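Local coordinates for exocyst complex component EXO70 (Saccharomyces cerevisiae, PDB 2B1E), which serves in the exocyst complex, which tethers secretory vesicles to sites of exocytosis, and plays a role in the assembly of that complex, at residues A[86-100]-A[112-126]. Residues are numbered along the deposited sequence; the frame is centred on the assembly and turned at random.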
ATOM      1  N   LEU A  86     -15.697 -29.815 -40.658  1.00 11.10           N
ATOM      2  CA  LEU A  86     -16.273 -29.496 -39.362  1.00  9.54           C
ATOM      3  C   LEU A  86     -15.293 -28.658 -38.554  1.00 11.15           C
ATOM      4  O   LEU A  86     -15.694 -27.753 -37.826  1.00 10.07           O
ATOM      5  CB  LEU A  86     -16.622 -30.780 -38.605  1.00 10.47           C
ATOM      6  CG  LEU A  86     -17.899 -31.448 -39.127  1.00  7.48           C
ATOM      7  CD1 LEU A  86     -18.044 -32.824 -38.503  1.00  9.46           C
ATOM      8  CD2 LEU A  86     -19.101 -30.573 -38.802  1.00  8.06           C
ATOM      9  N   ARG A  87     -14.005 -28.960 -38.690  1.00 11.75           N
ATOM     10  CA  ARG A  87     -12.985 -28.208 -37.978  1.00 11.75           C
ATOM     11  C   ARG A  87     -12.858 -26.803 -38.546  1.00 11.05           C
ATOM     12  O   ARG A  87     -12.742 -25.843 -37.795  1.00 10.21           O
ATOM     13  CB  ARG A  87     -11.634 -28.915 -38.060  1.00 11.97           C
ATOM     14  CG  ARG A  87     -11.587 -30.221 -37.299  1.00 15.69           C
ATOM     15  CD  ARG A  87     -10.186 -30.822 -37.293  1.00 17.21           C
ATOM     16  NE  ARG A  87     -10.276 -32.240 -36.979  1.00 20.46           N
ATOM     17  CZ  ARG A  87     -10.305 -33.206 -37.891  1.00 22.29           C
ATOM     18  NH1 ARG A  87     -10.233 -32.911 -39.183  1.00 23.05           N
ATOM     19  NH2 ARG A  87     -10.445 -34.469 -37.507  1.00 26.14           N
ATOM     20  N   VAL A  88     -12.854 -26.689 -39.872  1.00 11.58           N
ATOM     21  CA  VAL A  88     -12.764 -25.381 -40.527  1.00 13.17           C
ATOM     22  C   VAL A  88     -13.930 -24.504 -40.058  1.00 12.12           C
ATOM     23  O   VAL A  88     -13.766 -23.330 -39.706  1.00 12.68           O
ATOM     24  CB  VAL A  88     -12.856 -25.520 -42.085  1.00 11.08           C
ATOM     25  CG1 VAL A  88     -12.978 -24.137 -42.724  1.00 10.94           C
ATOM     26  CG2 VAL A  88     -11.626 -26.232 -42.614  1.00 11.22           C
ATOM     27  N   TYR A  89     -15.113 -25.096 -40.056  1.00 12.78           N
ATOM     28  CA  TYR A  89     -16.334 -24.408 -39.649  1.00 13.12           C
ATOM     29  C   TYR A  89     -16.258 -23.978 -38.180  1.00 13.08           C
ATOM     30  O   TYR A  89     -16.692 -22.882 -37.816  1.00  9.53           O
ATOM     31  CB  TYR A  89     -17.529 -25.343 -39.850  1.00 11.79           C
ATOM     32  CG  TYR A  89     -18.873 -24.654 -39.857  1.00 12.52           C
ATOM     33  CD1 TYR A  89     -19.346 -24.027 -41.005  1.00 11.19           C
ATOM     34  CD2 TYR A  89     -19.686 -24.665 -38.725  1.00 11.01           C
ATOM     35  CE1 TYR A  89     -20.605 -23.429 -41.033  1.00 12.91           C
ATOM     36  CE2 TYR A  89     -20.935 -24.078 -38.737  1.00 12.54           C
ATOM     37  CZ  TYR A  89     -21.393 -23.462 -39.899  1.00 14.02           C
ATOM     38  OH  TYR A  89     -22.647 -22.915 -39.925  1.00 12.26           O
ATOM     39  N   PHE A  90     -15.730 -24.869 -37.345  1.00 12.59           N
ATOM     40  CA  PHE A  90     -15.565 -24.627 -35.911  1.00 13.75           C
ATOM     41  C   PHE A  90     -14.644 -23.419 -35.690  1.00 12.11           C
ATOM     42  O   PHE A  90     -14.975 -22.477 -34.960  1.00 12.62           O
ATOM     43  CB  PHE A  90     -14.950 -25.881 -35.270  1.00 10.67           C
ATOM     44  CG  PHE A  90     -14.849 -25.835 -33.757  1.00 10.67           C
ATOM     45  CD1 PHE A  90     -15.981 -25.984 -32.954  1.00  9.71           C
ATOM     46  CD2 PHE A  90     -13.602 -25.725 -33.137  1.00 13.25           C
ATOM     47  CE1 PHE A  90     -15.869 -26.033 -31.552  1.00 11.59           C
ATOM     48  CE2 PHE A  90     -13.478 -25.771 -31.739  1.00  9.89           C
ATOM     49  CZ  PHE A  90     -14.616 -25.926 -30.949  1.00 11.68           C
ATOM     50  N   ILE A  91     -13.485 -23.465 -36.329  1.00 11.51           N
ATOM     51  CA  ILE A  91     -12.482 -22.410 -36.227  1.00 12.11           C
ATOM     52  C   ILE A  91     -13.025 -21.086 -36.776  1.00 13.19           C
ATOM     53  O   ILE A  91     -12.733 -20.007 -36.258  1.00  9.97           O
ATOM     54  CB  ILE A  91     -11.208 -22.822 -37.009  1.00 11.87           C
ATOM     55  CG1 ILE A  91     -10.527 -24.008 -36.303  1.00 12.73           C
ATOM     56  CG2 ILE A  91     -10.251 -21.661 -37.098  1.00 13.43           C
ATOM     57  CD1 ILE A  91      -9.382 -24.641 -37.104  1.00 14.00           C
ATOM     58  N   SER A  92     -13.824 -21.171 -37.827  1.00 11.85           N
ATOM     59  CA  SER A  92     -14.386 -19.969 -38.408  1.00 14.17           C
ATOM     60  C   SER A  92     -15.315 -19.254 -37.418  1.00 15.04           C
ATOM     61  O   SER A  92     -15.229 -18.039 -37.243  1.00 13.22           O
ATOM     62  CB  SER A  92     -15.147 -20.319 -39.686  1.00 13.30           C
ATOM     63  OG  SER A  92     -15.739 -19.162 -40.222  1.00 16.28           O
ATOM     64  N   ILE A  93     -16.206 -20.005 -36.776  1.00 14.58           N
ATOM     65  CA  ILE A  93     -17.122 -19.411 -35.810  1.00 14.36           C
ATOM     66  C   ILE A  93     -16.332 -18.767 -34.675  1.00 16.29           C
ATOM     67  O   ILE A  93     -16.624 -17.643 -34.256  1.00 16.08           O
ATOM     68  CB  ILE A  93     -18.077 -20.467 -35.216  1.00 15.19           C
ATOM     69  CG1 ILE A  93     -19.042 -20.958 -36.291  1.00 14.45           C
ATOM     70  CG2 ILE A  93     -18.868 -19.878 -34.060  1.00 13.46           C
ATOM     71  CD1 ILE A  93     -20.023 -22.004 -35.805  1.00 14.65           C
ATOM     72  N   LEU A  94     -15.327 -19.483 -34.177  1.00 15.45           N
ATOM     73  CA  LEU A  94     -14.507 -18.964 -33.093  1.00 16.55           C
ATOM     74  C   LEU A  94     -13.833 -17.655 -33.493  1.00 16.76           C
ATOM     75  O   LEU A  94     -13.654 -16.759 -32.664  1.00 16.41           O
ATOM     76  CB  LEU A  94     -13.442 -19.990 -32.681  1.00 14.84           C
ATOM     77  CG  LEU A  94     -13.942 -21.246 -31.955  1.00 16.59           C
ATOM     78  CD1 LEU A  94     -12.783 -22.204 -31.695  1.00 16.17           C
ATOM     79  CD2 LEU A  94     -14.603 -20.846 -30.649  1.00 17.48           C
ATOM     80  N   ASN A  95     -13.468 -17.535 -34.764  1.00 17.91           N
ATOM     81  CA  ASN A  95     -12.815 -16.315 -35.215  1.00 18.61           C
ATOM     82  C   ASN A  95     -13.769 -15.237 -35.733  1.00 17.76           C
ATOM     83  O   ASN A  95     -13.337 -14.246 -36.326  1.00 19.30           O
ATOM     84  CB  ASN A  95     -11.751 -16.648 -36.254  1.00 19.84           C
ATOM     85  CG  ASN A  95     -10.529 -17.294 -35.633  1.00 23.67           C
ATOM     86  OD1 ASN A  95     -10.394 -18.520 -35.607  1.00 26.34           O
ATOM     87  ND2 ASN A  95      -9.641 -16.471 -35.106  1.00 22.28           N
ATOM     88  N   SER A  96     -15.064 -15.424 -35.499  1.00 16.93           N
ATOM     89  CA  SER A  96     -16.051 -14.441 -35.916  1.00 19.95           C
ATOM     90  C   SER A  96     -15.830 -13.179 -35.073  1.00 21.30           C
ATOM     91  O   SER A  96     -16.222 -12.082 -35.460  1.00 23.47           O
ATOM     92  CB  SER A  96     -17.465 -14.981 -35.708  1.00 20.09           C
ATOM     93  OG  SER A  96     -17.680 -15.347 -34.357  1.00 19.56           O
ATOM     94  N   ILE A  97     -15.200 -13.345 -33.915  1.00 21.72           N
ATOM     95  CA  ILE A  97     -14.887 -12.211 -33.044  1.00 21.55           C
ATOM     96  C   ILE A  97     -13.450 -11.813 -33.357  1.00 22.54           C
ATOM     97  O   ILE A  97     -12.537 -12.625 -33.186  1.00 17.56           O
ATOM     98  CB  ILE A  97     -14.947 -12.582 -31.542  1.00 20.14           C
ATOM     99  CG1 ILE A  97     -16.314 -13.153 -31.185  1.00 22.36           C
ATOM    100  CG2 ILE A  97     -14.655 -11.337 -30.690  1.00 21.15           C
ATOM    101  CD1 ILE A  97     -16.521 -13.366 -29.676  1.00 22.84           C
ATOM    102  N   LYS A  98     -13.241 -10.573 -33.803  1.00 22.70           N
ATOM    103  CA  LYS A  98     -11.893 -10.117 -34.141  1.00 25.92           C
ATOM    104  C   LYS A  98     -11.189  -9.418 -32.982  1.00 26.63           C
ATOM    105  O   LYS A  98     -11.836  -8.878 -32.080  1.00 27.74           O
ATOM    106  CB  LYS A  98     -11.928  -9.158 -35.340  1.00 26.57           C
ATOM    107  CG  LYS A  98     -12.804  -9.609 -36.497  1.00 27.29           C
ATOM    108  CD  LYS A  98     -12.423 -10.987 -37.023  1.00 28.12           C
ATOM    109  CE  LYS A  98     -13.324 -11.377 -38.198  1.00 28.26           C
ATOM    110  NZ  LYS A  98     -13.055 -12.755 -38.726  1.00 28.59           N
ATOM    111  N   PRO A  99      -9.848  -9.424 -32.990  1.00 27.16           N
ATOM    112  CA  PRO A  99      -9.090  -8.771 -31.923  1.00 27.12           C
ATOM    113  C   PRO A  99      -9.539  -7.317 -31.822  1.00 26.65           C
ATOM    114  O   PRO A  99      -9.864  -6.686 -32.830  1.00 25.45           O
ATOM    115  CB  PRO A  99      -7.647  -8.901 -32.397  1.00 27.83           C
ATOM    116  CG  PRO A  99      -7.663 -10.191 -33.166  1.00 28.03           C
ATOM    117  CD  PRO A  99      -8.943 -10.072 -33.957  1.00 28.17           C
ATOM    118  N   PHE A 100      -9.561  -6.783 -30.611  1.00 25.73           N
ATOM    119  CA  PHE A 100      -9.992  -5.411 -30.424  1.00 26.02           C
ATOM    120  C   PHE A 100      -9.279  -4.808 -29.233  1.00 25.82           C
ATOM    121  O   PHE A 100      -8.802  -5.529 -28.363  1.00 24.14           O
ATOM    122  CB  PHE A 100     -11.506  -5.370 -30.205  1.00 24.81           C
ATOM    123  CG  PHE A 100     -11.946  -5.994 -28.913  1.00 26.73           C
ATOM    124  CD1 PHE A 100     -11.833  -5.294 -27.709  1.00 25.76           C
ATOM    125  CD2 PHE A 100     -12.441  -7.290 -28.889  1.00 25.81           C
ATOM    126  CE1 PHE A 100     -12.203  -5.879 -26.507  1.00 25.83           C
ATOM    127  CE2 PHE A 100     -12.816  -7.886 -27.688  1.00 26.99           C
ATOM    128  CZ  PHE A 100     -12.698  -7.181 -26.495  1.00 26.96           C
ATOM    129  N   PHE A 112     -17.501  -6.796 -23.546  1.00 27.32           N
ATOM    130  CA  PHE A 112     -16.708  -7.329 -24.641  1.00 26.72           C
ATOM    131  C   PHE A 112     -17.621  -8.097 -25.592  1.00 25.19           C
ATOM    132  O   PHE A 112     -18.739  -8.462 -25.236  1.00 24.23           O
ATOM    133  CB  PHE A 112     -15.614  -8.256 -24.108  1.00 27.40           C
ATOM    134  CG  PHE A 112     -14.561  -7.552 -23.301  1.00 28.75           C
ATOM    135  CD1 PHE A 112     -14.496  -6.159 -23.271  1.00 29.55           C
ATOM    136  CD2 PHE A 112     -13.608  -8.280 -22.595  1.00 28.57           C
ATOM    137  CE1 PHE A 112     -13.498  -5.507 -22.552  1.00 28.75           C
ATOM    138  CE2 PHE A 112     -12.606  -7.636 -21.872  1.00 29.13           C
ATOM    139  CZ  PHE A 112     -12.551  -6.248 -21.851  1.00 28.93           C
ATOM    140  N   PRO A 113     -17.166  -8.333 -26.826  1.00 24.88           N
ATOM    141  CA  PRO A 113     -18.015  -9.071 -27.767  1.00 24.87           C
ATOM    142  C   PRO A 113     -18.172 -10.497 -27.255  1.00 23.29           C
ATOM    143  O   PRO A 113     -17.317 -10.987 -26.518  1.00 22.51           O
ATOM    144  CB  PRO A 113     -17.212  -9.035 -29.067  1.00 24.80           C
ATOM    145  CG  PRO A 113     -16.365  -7.817 -28.928  1.00 26.55           C
ATOM    146  CD  PRO A 113     -15.945  -7.849 -27.485  1.00 24.00           C
ATOM    147  N   TYR A 114     -19.259 -11.157 -27.636  1.00 22.60           N
ATOM    148  CA  TYR A 114     -19.486 -12.537 -27.218  1.00 22.27           C
ATOM    149  C   TYR A 114     -20.281 -13.250 -28.303  1.00 22.32           C
ATOM    150  O   TYR A 114     -21.111 -12.635 -28.966  1.00 23.52           O
ATOM    151  CB  TYR A 114     -20.259 -12.584 -25.901  1.00 23.79           C
ATOM    152  CG  TYR A 114     -20.227 -13.940 -25.227  1.00 23.10           C
ATOM    153  CD1 TYR A 114     -19.037 -14.466 -24.726  1.00 24.41           C
ATOM    154  CD2 TYR A 114     -21.390 -14.693 -25.083  1.00 24.14           C
ATOM    155  CE1 TYR A 114     -19.007 -15.712 -24.090  1.00 25.76           C
ATOM    156  CE2 TYR A 114     -21.375 -15.935 -24.454  1.00 25.24           C
ATOM    157  CZ  TYR A 114     -20.184 -16.437 -23.960  1.00 25.87           C
ATOM    158  OH  TYR A 114     -20.176 -17.654 -23.326  1.00 24.03           O
ATOM    159  N   TYR A 115     -20.020 -14.541 -28.490  1.00 19.30           N
ATOM    160  CA  TYR A 115     -20.714 -15.327 -29.507  1.00 18.17           C
ATOM    161  C   TYR A 115     -22.217 -15.329 -29.284  1.00 17.87           C
ATOM    162  O   TYR A 115     -22.683 -15.284 -28.150  1.00 16.46           O
ATOM    163  CB  TYR A 115     -20.203 -16.765 -29.495  1.00 16.58           C
ATOM    164  CG  TYR A 115     -18.710 -16.874 -29.713  1.00 16.17           C
ATOM    165  CD1 TYR A 115     -18.139 -16.537 -30.945  1.00 14.98           C
ATOM    166  CD2 TYR A 115     -17.869 -17.310 -28.691  1.00 13.57           C
ATOM    167  CE1 TYR A 115     -16.758 -16.635 -31.154  1.00 14.79           C
ATOM    168  CE2 TYR A 115     -16.486 -17.412 -28.892  1.00 15.56           C
ATOM    169  CZ  TYR A 115     -15.943 -17.077 -30.122  1.00 12.57           C
ATOM    170  OH  TYR A 115     -14.589 -17.214 -30.330  1.00 11.31           O
ATOM    171  N   GLU A 116     -22.981 -15.364 -30.371  1.00 18.45           N
ATOM    172  CA  GLU A 116     -24.430 -15.391 -30.239  1.00 19.45           C
ATOM    173  C   GLU A 116     -24.806 -16.790 -29.787  1.00 18.42           C
ATOM    174  O   GLU A 116     -24.013 -17.723 -29.925  1.00 17.07           O
ATOM    175  CB  GLU A 116     -25.103 -15.048 -31.573  1.00 23.27           C
ATOM    176  CG  GLU A 116     -24.529 -15.790 -32.767  1.00 25.77           C
ATOM    177  CD  GLU A 116     -25.112 -15.318 -34.092  1.00 28.47           C
ATOM    178  OE1 GLU A 116     -25.187 -14.086 -34.317  1.00 29.02           O
ATOM    179  OE2 GLU A 116     -25.484 -16.183 -34.910  1.00 27.70           O
ATOM    180  N   ASP A 117     -26.006 -16.930 -29.235  1.00 17.76           N
ATOM    181  CA  ASP A 117     -26.484 -18.215 -28.746  1.00 18.78           C
ATOM    182  C   ASP A 117     -26.419 -19.320 -29.801  1.00 18.95           C
ATOM    183  O   ASP A 117     -26.008 -20.443 -29.504  1.00 16.62           O
ATOM    184  CB  ASP A 117     -27.922 -18.074 -28.241  1.00 21.74           C
ATOM    185  CG  ASP A 117     -28.006 -17.394 -26.884  1.00 21.90           C
ATOM    186  OD1 ASP A 117     -27.018 -16.763 -26.454  1.00 21.86           O
ATOM    187  OD2 ASP A 117     -29.072 -17.490 -26.248  1.00 24.75           O
ATOM    188  N   GLN A 118     -26.830 -19.011 -31.027  1.00 16.84           N
ATOM    189  CA  GLN A 118     -26.799 -20.016 -32.079  1.00 17.67           C
ATOM    190  C   GLN A 118     -25.364 -20.479 -32.367  1.00 16.33           C
ATOM    191  O   GLN A 118     -25.141 -21.652 -32.663  1.00 14.89           O
ATOM    192  CB  GLN A 118     -27.463 -19.482 -33.354  1.00 19.71           C
ATOM    193  CG  GLN A 118     -28.912 -19.048 -33.153  1.00 24.01           C
ATOM    194  CD  GLN A 118     -29.056 -17.559 -32.809  1.00 25.40           C
ATOM    195  OE1 GLN A 118     -28.154 -16.945 -32.230  1.00 22.73           O
ATOM    196  NE2 GLN A 118     -30.206 -16.982 -33.157  1.00 24.84           N
ATOM    197  N   GLN A 119     -24.397 -19.568 -32.282  1.00 14.73           N
ATOM    198  CA  GLN A 119     -23.003 -19.942 -32.524  1.00 14.54           C
ATOM    199  C   GLN A 119     -22.541 -20.854 -31.379  1.00 15.08           C
ATOM    200  O   GLN A 119     -21.856 -21.846 -31.608  1.00 16.35           O
ATOM    201  CB  GLN A 119     -22.098 -18.703 -32.608  1.00 14.67           C
ATOM    202  CG  GLN A 119     -22.341 -17.809 -33.836  1.00 15.48           C
ATOM    203  CD  GLN A 119     -21.450 -16.583 -33.837  1.00 14.68           C
ATOM    204  OE1 GLN A 119     -21.305 -15.913 -32.810  1.00 13.16           O
ATOM    205  NE2 GLN A 119     -20.852 -16.276 -34.989  1.00 15.45           N
ATOM    206  N   LEU A 120     -22.926 -20.516 -30.149  1.00 13.19           N
ATOM    207  CA  LEU A 120     -22.560 -21.334 -28.994  1.00 13.40           C
ATOM    208  C   LEU A 120     -23.126 -22.735 -29.214  1.00 13.96           C
ATOM    209  O   LEU A 120     -22.466 -23.743 -28.931  1.00 11.98           O
ATOM    210  CB  LEU A 120     -23.115 -20.715 -27.703  1.00 12.02           C
ATOM    211  CG  LEU A 120     -22.485 -19.379 -27.291  1.00 11.37           C
ATOM    212  CD1 LEU A 120     -23.273 -18.756 -26.157  1.00 10.05           C
ATOM    213  CD2 LEU A 120     -21.031 -19.599 -26.879  1.00 13.21           C
ATOM    214  N   GLY A 121     -24.348 -22.788 -29.739  1.00 12.81           N
ATOM    215  CA  GLY A 121     -24.976 -24.066 -30.017  1.00 14.18           C
ATOM    216  C   GLY A 121     -24.140 -24.896 -30.978  1.00 13.70           C
ATOM    217  O   GLY A 121     -23.885 -26.077 -30.728  1.00 10.39           O
ATOM    218  N   ALA A 122     -23.722 -24.279 -32.082  1.00 11.00           N
ATOM    219  CA  ALA A 122     -22.906 -24.950 -33.093  1.00 11.71           C
ATOM    220  C   ALA A 122     -21.551 -25.390 -32.536  1.00 10.35           C
ATOM    221  O   ALA A 122     -21.074 -26.487 -32.829  1.00  9.84           O
ATOM    222  CB  ALA A 122     -22.692 -24.020 -34.303  1.00  9.27           C
ATOM    223  N   LEU A 123     -20.920 -24.519 -31.759  1.00  9.44           N
ATOM    224  CA  LEU A 123     -19.632 -24.841 -31.170  1.00 11.43           C
ATOM    225  C   LEU A 123     -19.777 -26.078 -30.284  1.00 13.40           C
ATOM    226  O   LEU A 123     -18.988 -27.025 -30.389  1.00 12.68           O
ATOM    227  CB  LEU A 123     -19.109 -23.650 -30.358  1.00  9.67           C
ATOM    228  CG  LEU A 123     -18.646 -22.445 -31.190  1.00 11.46           C
ATOM    229  CD1 LEU A 123     -18.484 -21.222 -30.301  1.00  9.75           C
ATOM    230  CD2 LEU A 123     -17.334 -22.789 -31.917  1.00 11.45           C
ATOM    231  N   SER A 124     -20.802 -26.081 -29.437  1.00 13.13           N
ATOM    232  CA  SER A 124     -21.045 -27.207 -28.541  1.00 13.52           C
ATOM    233  C   SER A 124     -21.335 -28.488 -29.294  1.00 13.02           C
ATOM    234  O   SER A 124     -20.880 -29.562 -28.891  1.00 11.98           O
ATOM    235  CB  SER A 124     -22.209 -26.905 -27.589  1.00 13.92           C
ATOM    236  OG  SER A 124     -21.861 -25.875 -26.684  1.00 14.78           O
ATOM    237  N   TRP A 125     -22.104 -28.382 -30.378  1.00 10.59           N
ATOM    238  CA  TRP A 125     -22.442 -29.548 -31.175  1.00 10.17           C
ATOM    239  C   TRP A 125     -21.194 -30.177 -31.779  1.00  9.97           C
ATOM    240  O   TRP A 125     -21.092 -31.394 -31.862  1.00  9.32           O
ATOM    241  CB  TRP A 125     -23.420 -29.174 -32.297  1.00 11.02           C
ATOM    242  CG  TRP A 125     -23.974 -30.363 -33.044  1.00 12.97           C
ATOM    243  CD1 TRP A 125     -23.488 -30.914 -34.198  1.00 13.83           C
ATOM    244  CD2 TRP A 125     -25.110 -31.152 -32.673  1.00 13.81           C
ATOM    245  NE1 TRP A 125     -24.250 -31.998 -34.565  1.00 15.68           N
ATOM    246  CE2 TRP A 125     -25.252 -32.167 -33.648  1.00 15.56           C
ATOM    247  CE3 TRP A 125     -26.018 -31.104 -31.608  1.00 13.77           C
ATOM    248  CZ2 TRP A 125     -26.270 -33.130 -33.590  1.00 15.22           C
ATOM    249  CZ3 TRP A 125     -27.035 -32.066 -31.549  1.00 16.34           C
ATOM    250  CH2 TRP A 125     -27.148 -33.063 -32.537  1.00 14.46           C
ATOM    251  N   ILE A 126     -20.250 -29.343 -32.205  1.00  8.87           N
ATOM    252  CA  ILE A 126     -19.032 -29.837 -32.819  1.00  9.09           C
ATOM    253  C   ILE A 126     -18.101 -30.441 -31.769  1.00  9.32           C
ATOM    254  O   ILE A 126     -17.466 -31.469 -32.016  1.00 10.66           O
ATOM    255  CB  ILE A 126     -18.345 -28.716 -33.647  1.00  9.90           C
ATOM    256  CG1 ILE A 126     -19.225 -28.377 -34.858  1.00  8.04           C
ATOM    257  CG2 ILE A 126     -16.956 -29.177 -34.144  1.00  5.23           C
ATOM    258  CD1 ILE A 126     -18.758 -27.156 -35.648  1.00 10.90           C
TER
HETATM  259  O   HOH W   1     -19.469 -13.521 -33.042  1.00 30.23           O
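Two antiparallel helices of the Exo70 rod, 66-94 and 117-132, meet at one end through Tyr115, whose ring packs against the last turn of helix 66-94. Its hydroxyl gives its proton to Leu94 O at 2.6 Å, in the carbonyl plane and on a lone pair, and so occupies a carbonyl at the helix end; Arg147 of helix 136-155 also bonds this hydroxyl. With CG anti to the carbonyl carbon (chi1 -57°), the ring lies between two aliphatic branches: Ile97 CD1 makes a CH-pi contact over one face, 3.7 Å from the centroid, and Leu123 CD1 lies over the opposite face. A leucine in place of Tyr115 would probably leave Leu94 O and Arg147 without their hydroxyl partner and deprive Ile97 CD1 of its aromatic face.

Beside the ring, Ser96 is short enough to fold back, its OG donating to Ile93 O at 2.5 Å. Gln119 is long enough to serve two ends: its NE2 reaches Ser96 OG in a weak bond, while its OE1 accepts from Glu116 N at 3.0 Å; a water links Ser96 OG and Gln119 OE1.

Farther along, apolar side chains fill the helix interface. Ile93 sends CD1 to the small Ala122 CB, 3.7 Å away, and lays CG2 alongside Leu123. The flat Phe90 ring can touch Leu123 CD2 through CE1 and Ile126 CG2 through CD1 (3.5 Å) together, while also packing against helix 136-155. Toward the connection through helix 102-108, Phe100 turns an edge onto the face of Phe112, a T-shaped pair with planes at 63°. The two helix segments run at 145° with axes 10.0 Å apart, the antiparallel packing of neighbouring helices characteristic of the rod of stacked helical bundles in Exo70.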